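Local coordinates for putative cell invasion protein with MAC/Perforin domain (Bacteroides thetaiotaomicron VPI-5482, PDB 3KK7) that is of unproven function but belongs to the membrane-attack complex/perforin family and may act on membranes or in cell invasion, at residues A[32-37]-A[506-511]; A[370-375]-A[401-406]. All blocks are in the same frame, centred on the assembly; numbering follows the deposited sequence. Where two conformers were deposited one is given.

Interaction 1 of 2, residues A[32-37]-A[506-511]; sequences PRVWSK and DDYIPD
Asp506 faces Lys37 across the contact, carboxylate to ammonium, in a salt bridge that is long, 3.6 Å from OD2 to NZ. Its other oxygen turns to its own chain: OD1 accepts from Tyr508 N, two residues on, at 3.2 Å in a nearly straight bond (173° at the hydrogen), met from above the carboxylate plane. One side chain thus both caps the turn that leads into a helix and serves as the counter-charge of a partner from the remote loop.

Tyr508 makes the largest single contribution. Lys37, with CG anti to its carbonyl carbon (chi1 -74°) and extended beyond, slides along one face of the ring on its way to Asp506. Its CG makes a CH-pi contact over the face, 3.9 Å from the centroid of the Tyr508 ring and 17° off the normal. Ile509 CG1 lies against the opposite face, so the phenol is sandwiched between aliphatic chains. At the ring edge, backbone does the touching: Val34 O comes within 3.6 Å of CD1 of Tyr508, and Trp35 C lies beside CE1. Val34 adds CG1, 4.2 Å from the same CD1. Tyr508 OH passes Ser36 CA at 3.4 Å and hydrogen-bonds to Asn198 OD1, with Arg403 NH2 a weak further partner.

Asp511 closes the contact apolarly, its CB 4.1 Å from Pro32 CD. Arg27 NH2 bonds to the carbonyls of both residues, bridging the two segments. The whole is an aspartate-capped turn leading into a short helix of the C-terminal D3 domain, docked through a lysine-covered tyrosine onto the loop between strands 22-25 and 58-60.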
loop_
_atom_site.group_PDB
_atom_site.type_symbol
_atom_site.label_atom_id
_atom_site.label_comp_id
_atom_site.label_asym_id
_atom_site.label_seq_id
_atom_site.Cartn_x
_atom_site.Cartn_y
_atom_site.Cartn_z
ATOM N N PRO A 32 -20.350 -20.522 -12.716
ATOM C CA PRO A 32 -20.913 -19.210 -12.354
ATOM C C PRO A 32 -20.060 -18.052 -12.915
ATOM O O PRO A 32 -18.969 -18.279 -13.435
ATOM C CB PRO A 32 -20.930 -19.208 -10.815
ATOM C CG PRO A 32 -20.274 -20.504 -10.366
ATOM C CD PRO A 32 -19.690 -21.192 -11.580
ATOM N N ARG A 33 -20.604 -16.839 -12.870
ATOM C CA ARG A 33 -19.885 -15.629 -13.251
ATOM C C ARG A 33 -19.598 -14.798 -12.012
ATOM O O ARG A 33 -20.077 -13.676 -11.904
ATOM C CB ARG A 33 -20.713 -14.803 -14.219
ATOM C CG ARG A 33 -21.097 -15.575 -15.443
ATOM C CD ARG A 33 -21.241 -14.693 -16.667
ATOM N NE ARG A 33 -20.795 -15.444 -17.833
ATOM C CZ ARG A 33 -19.639 -15.274 -18.473
ATOM N NH1 ARG A 33 -18.775 -14.325 -18.124
ATOM N NH2 ARG A 33 -19.368 -16.057 -19.513
ATOM N N VAL A 34 -18.849 -15.355 -11.066
ATOM C CA VAL A 34 -18.568 -14.631 -9.842
ATOM C C VAL A 34 -17.064 -14.515 -9.656
ATOM O O VAL A 34 -16.355 -15.513 -9.476
ATOM C CB VAL A 34 -19.266 -15.261 -8.616
ATOM C CG1 VAL A 34 -19.006 -14.428 -7.386
ATOM C CG2 VAL A 34 -20.754 -15.335 -8.843
ATOM N N TRP A 35 -16.601 -13.267 -9.706
ATOM C CA TRP A 35 -15.188 -12.961 -9.628
ATOM C C TRP A 35 -14.774 -12.464 -8.235
ATOM O O TRP A 35 -13.578 -12.370 -7.949
ATOM C CB TRP A 35 -14.782 -11.938 -10.695
ATOM C CG TRP A 35 -15.542 -12.025 -11.993
ATOM C CD1 TRP A 35 -16.169 -11.006 -12.630
ATOM C CD2 TRP A 35 -15.769 -13.197 -12.788
ATOM N NE1 TRP A 35 -16.754 -11.457 -13.776
ATOM C CE2 TRP A 35 -16.530 -12.800 -13.899
ATOM C CE3 TRP A 35 -15.391 -14.539 -12.672
ATOM C CZ2 TRP A 35 -16.938 -13.697 -14.889
ATOM C CZ3 TRP A 35 -15.798 -15.429 -13.662
ATOM C CH2 TRP A 35 -16.559 -15.000 -14.753
ATOM N N SER A 36 -15.744 -12.186 -7.360
ATOM C CA SER A 36 -15.434 -11.736 -6.009
ATOM C C SER A 36 -16.567 -12.003 -5.036
ATOM O O SER A 36 -17.651 -12.329 -5.446
ATOM C CB SER A 36 -15.102 -10.239 -6.031
ATOM O OG SER A 36 -16.234 -9.456 -6.327
ATOM N N LYS A 37 -16.293 -11.862 -3.743
ATOM C CA LYS A 37 -17.313 -11.932 -2.688
ATOM C C LYS A 37 -17.075 -10.759 -1.771
ATOM O O LYS A 37 -15.956 -10.550 -1.360
ATOM C CB LYS A 37 -17.199 -13.227 -1.871
ATOM C CG LYS A 37 -17.691 -14.477 -2.606
ATOM C CD LYS A 37 -18.046 -15.649 -1.650
ATOM C CE LYS A 37 -18.833 -16.758 -2.392
ATOM N NZ LYS A 37 -19.532 -17.711 -1.470
ATOM N N ASP A 506 -12.209 -21.125 -0.908
ATOM C CA ASP A 506 -13.589 -20.943 -1.264
ATOM C C ASP A 506 -13.684 -21.367 -2.705
ATOM O O ASP A 506 -13.067 -20.760 -3.567
ATOM C CB ASP A 506 -14.039 -19.494 -1.106
ATOM C CG ASP A 506 -15.567 -19.340 -1.197
ATOM O OD1 ASP A 506 -16.247 -20.095 -1.936
ATOM O OD2 ASP A 506 -16.094 -18.436 -0.523
ATOM N N ASP A 507 -14.463 -22.413 -2.951
ATOM C CA ASP A 507 -14.651 -22.959 -4.288
ATOM C C ASP A 507 -15.019 -21.897 -5.348
ATOM O O ASP A 507 -14.700 -22.066 -6.533
ATOM C CB ASP A 507 -15.675 -24.117 -4.251
ATOM C CG ASP A 507 -15.094 -25.433 -3.647
ATOM O OD1 ASP A 507 -13.886 -25.511 -3.358
ATOM O OD2 ASP A 507 -15.852 -26.411 -3.478
ATOM N N TYR A 508 -15.625 -20.783 -4.952
ATOM C CA TYR A 508 -15.944 -19.767 -5.947
ATOM C C TYR A 508 -14.704 -19.343 -6.761
ATOM O O TYR A 508 -14.834 -18.989 -7.925
ATOM C CB TYR A 508 -16.633 -18.549 -5.322
ATOM C CG TYR A 508 -15.754 -17.305 -5.070
ATOM C CD1 TYR A 508 -15.558 -16.339 -6.056
ATOM C CD2 TYR A 508 -15.166 -17.080 -3.833
ATOM C CE1 TYR A 508 -14.782 -15.205 -5.805
ATOM C CE2 TYR A 508 -14.408 -15.972 -3.597
ATOM C CZ TYR A 508 -14.219 -15.031 -4.579
ATOM O OH TYR A 508 -13.437 -13.920 -4.320
ATOM N N ILE A 509 -13.515 -19.381 -6.151
ATOM C CA ILE A 509 -12.273 -18.997 -6.842
ATOM C C ILE A 509 -11.869 -20.015 -7.904
ATOM O O ILE A 509 -11.793 -19.664 -9.076
ATOM C CB ILE A 509 -11.095 -18.714 -5.864
ATOM C CG1 ILE A 509 -11.440 -17.536 -4.942
ATOM C CG2 ILE A 509 -9.803 -18.390 -6.643
ATOM C CD1 ILE A 509 -10.448 -17.293 -3.823
ATOM N N PRO A 510 -11.611 -21.277 -7.525
ATOM C CA PRO A 510 -11.326 -22.236 -8.628
ATOM C C PRO A 510 -12.415 -22.252 -9.709
ATOM O O PRO A 510 -12.113 -22.455 -10.886
ATOM C CB PRO A 510 -11.220 -23.603 -7.927
ATOM C CG PRO A 510 -11.674 -23.377 -6.490
ATOM C CD PRO A 510 -11.511 -21.899 -6.191
ATOM N N ASP A 511 -13.665 -21.999 -9.313
ATOM C CA ASP A 511 -14.789 -21.948 -10.269
ATOM C C ASP A 511 -14.688 -20.749 -11.231
ATOM O O ASP A 511 -15.047 -20.862 -12.411
ATOM C CB ASP A 511 -16.171 -22.027 -9.555
ATOM C CG ASP A 511 -16.652 -23.494 -9.319
ATOM O OD1 ASP A 511 -16.086 -24.414 -9.957
ATOM O OD2 ASP A 511 -17.592 -23.726 -8.502
#

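Interaction 2 of 2, residues A[370-375]-A[401-406]; sequences ESLEEP and NTRQGD
Glu373 and Arg403 meet through their backbones. The amide of Glu373 gives its proton to Arg403 O at 2.9 Å, approaching in the carbonyl plane on a lone pair. Two CA-H...O contacts flank this bond: Leu372 CA lies 3.4 Å from Arg403 O, and Arg403 CA lies 3.5 Å from Glu373 O. The two runs are antiparallel, 167° apart in direction. Further along, Pro375, whose ring nitrogen has no proton to give, brings CB to 3.2 Å from Asn401 O.

Side-chain packing rests on Leu372. Its CD1 sits over one face of the Arg403 guanidinium, 3.4 Å from NH2, whereas CD2 lies alongside the Gln404 chain, 3.7 Å from CG. A bend at chi3 (-69°) turns the guanidinium of Arg403 toward the methyl; NH1 bonds to Tyr197 O, NE forms a salt bridge with the terminal carboxylate of Leu541, and NH2 probably bonds to Trp35 O. With an alanine here in place of Leu372, both methyls go, which would probably leave a gap above the guanidinium face and beside Gln404.

Polar bonds inside 401-406 shape the partner. Gly405 N closes a type I turn onto Thr402 O at 3.0 Å, and Thr402 OG1 receives the amide of Asp406, a residue salt-bridged to Arg358. Backbone bonds of Asn401 with Tyr376 carry the pairing into strands 376-386 and 392-401. The arrangement is that of an antiparallel hairpin of the D2 sheet, prolonged past its open end by the segment leading in and by the turn between strands 392-401 and 407-411.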
loop_
_atom_site.group_PDB
_atom_site.type_symbol
_atom_site.label_atom_id
_atom_site.label_comp_id
_atom_site.label_asym_id
_atom_site.label_seq_id
_atom_site.Cartn_x
_atom_site.Cartn_y
_atom_site.Cartn_z
ATOM N N GLU A 370 -10.241 -1.516 -11.009
ATOM C CA GLU A 370 -11.218 -1.180 -9.966
ATOM C C GLU A 370 -11.649 -2.465 -9.222
ATOM O O GLU A 370 -11.658 -2.492 -7.982
ATOM C CB GLU A 370 -12.440 -0.404 -10.533
ATOM C CG GLU A 370 -12.148 0.850 -11.443
ATOM C CD GLU A 370 -12.505 2.241 -10.823
ATOM O OE1 GLU A 370 -12.205 2.521 -9.644
ATOM O OE2 GLU A 370 -13.074 3.081 -11.541
ATOM N N SER A 371 -11.960 -3.523 -9.966
ATOM C CA SER A 371 -12.472 -4.762 -9.350
ATOM C C SER A 371 -12.115 -6.040 -10.079
ATOM O O SER A 371 -11.779 -6.022 -11.251
ATOM C CB SER A 371 -13.990 -4.685 -9.261
ATOM O OG SER A 371 -14.479 -4.132 -10.453
ATOM N N LEU A 372 -12.234 -7.158 -9.363
ATOM C CA LEU A 372 -11.850 -8.448 -9.895
ATOM C C LEU A 372 -12.710 -8.757 -11.119
ATOM O O LEU A 372 -13.818 -8.262 -11.224
ATOM C CB LEU A 372 -11.924 -9.529 -8.807
ATOM C CG LEU A 372 -10.994 -9.318 -7.595
ATOM C CD1 LEU A 372 -11.067 -10.485 -6.672
ATOM C CD2 LEU A 372 -9.503 -9.051 -7.957
ATOM N N GLU A 373 -12.168 -9.527 -12.061
ATOM C CA GLU A 373 -12.790 -9.745 -13.371
ATOM C C GLU A 373 -12.699 -11.212 -13.837
ATOM O O GLU A 373 -12.142 -12.056 -13.140
ATOM C CB GLU A 373 -12.147 -8.819 -14.400
ATOM C CG GLU A 373 -12.450 -7.344 -14.195
ATOM C CD GLU A 373 -11.658 -6.406 -15.150
ATOM O OE1 GLU A 373 -11.218 -6.837 -16.251
ATOM O OE2 GLU A 373 -11.465 -5.219 -14.782
ATOM N N GLU A 374 -13.281 -11.507 -15.002
ATOM C CA GLU A 374 -13.287 -12.868 -15.540
ATOM C C GLU A 374 -11.881 -13.238 -15.970
ATOM O O GLU A 374 -11.251 -12.490 -16.714
ATOM C CB GLU A 374 -14.217 -12.987 -16.762
ATOM C CG GLU A 374 -14.294 -14.413 -17.408
ATOM C CD GLU A 374 -15.185 -14.480 -18.663
ATOM O OE1 GLU A 374 -15.955 -13.524 -18.909
ATOM O OE2 GLU A 374 -15.102 -15.497 -19.396
ATOM N N PRO A 375 -11.381 -14.385 -15.498
ATOM C CA PRO A 375 -10.123 -14.885 -16.031
ATOM C C PRO A 375 -10.276 -15.618 -17.381
ATOM O O PRO A 375 -11.366 -16.023 -17.757
ATOM C CB PRO A 375 -9.633 -15.828 -14.938
ATOM C CG PRO A 375 -10.817 -16.219 -14.220
ATOM C CD PRO A 375 -11.794 -15.121 -14.297
ATOM N N ASN A 401 -4.742 -14.918 -17.842
ATOM C CA ASN A 401 -5.128 -13.642 -17.247
ATOM C C ASN A 401 -5.898 -13.939 -15.967
ATOM O O ASN A 401 -6.948 -14.591 -16.030
ATOM C CB ASN A 401 -5.967 -12.776 -18.199
ATOM C CG ASN A 401 -5.103 -12.000 -19.217
ATOM O OD1 ASN A 401 -5.162 -10.769 -19.286
ATOM N ND2 ASN A 401 -4.292 -12.726 -20.002
ATOM N N THR A 402 -5.375 -13.479 -14.820
ATOM C CA THR A 402 -5.978 -13.767 -13.521
ATOM C C THR A 402 -7.161 -12.851 -13.254
ATOM O O THR A 402 -7.420 -11.946 -14.018
ATOM C CB THR A 402 -4.945 -13.627 -12.373
ATOM O OG1 THR A 402 -4.596 -12.245 -12.179
ATOM C CG2 THR A 402 -3.695 -14.442 -12.678
ATOM N N ARG A 403 -7.853 -13.075 -12.149
ATOM C CA ARG A 403 -8.954 -12.227 -11.731
ATOM C C ARG A 403 -8.533 -10.770 -11.542
ATOM O O ARG A 403 -9.311 -9.817 -11.782
ATOM C CB ARG A 403 -9.512 -12.716 -10.399
ATOM C CG ARG A 403 -10.247 -14.047 -10.444
ATOM C CD ARG A 403 -10.986 -14.275 -9.125
ATOM N NE ARG A 403 -10.052 -14.504 -8.031
ATOM C CZ ARG A 403 -10.306 -14.309 -6.732
ATOM N NH1 ARG A 403 -9.354 -14.551 -5.839
ATOM N NH2 ARG A 403 -11.482 -13.872 -6.310
ATOM N N GLN A 404 -7.292 -10.619 -11.093
ATOM C CA GLN A 404 -6.728 -9.329 -10.728
ATOM C C GLN A 404 -6.224 -8.651 -11.988
ATOM O O GLN A 404 -5.887 -7.475 -11.979
ATOM C CB GLN A 404 -5.590 -9.535 -9.722
ATOM C CG GLN A 404 -5.972 -10.226 -8.385
ATOM C CD GLN A 404 -6.175 -11.767 -8.443
ATOM O OE1 GLN A 404 -5.721 -12.446 -9.373
ATOM N NE2 GLN A 404 -6.874 -12.308 -7.437
ATOM N N GLY A 405 -6.176 -9.408 -13.082
ATOM C CA GLY A 405 -5.741 -8.883 -14.378
ATOM C C GLY A 405 -4.239 -8.972 -14.600
ATOM O O GLY A 405 -3.683 -8.228 -15.384
ATOM N N ASP A 406 -3.587 -9.902 -13.918
ATOM C CA ASP A 406 -2.167 -10.164 -14.108
ATOM C C ASP A 406 -2.067 -11.125 -15.277
ATOM O O ASP A 406 -2.982 -11.898 -15.490
ATOM C CB ASP A 406 -1.577 -10.811 -12.847
ATOM C CG ASP A 406 -1.967 -10.081 -11.582
ATOM O OD1 ASP A 406 -1.707 -8.847 -11.485
ATOM O OD2 ASP A 406 -2.539 -10.740 -10.685
#

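The contacts illustrate how one domain junction can use different chemistry at different depths. Interaction 2 is largely buried and relies on backbone pairing with a leucine over a guanidinium; interaction 1 lies nearer the surface, built from a tyrosine ring, a lysine chain and a long salt bridge. They hold different elements, the lead-in to strand 376-386 and the turn after strand 392-401 in one, an N-terminal loop and the turn into a D3 helix in the other, yet their centres lie about 12 Å apart and they touch. Arg33 NH1 forms a 3.0 Å salt bridge with Glu374 OE1. Segment 32-37 thus touches both, while Arg403 also reaches Tyr508 directly.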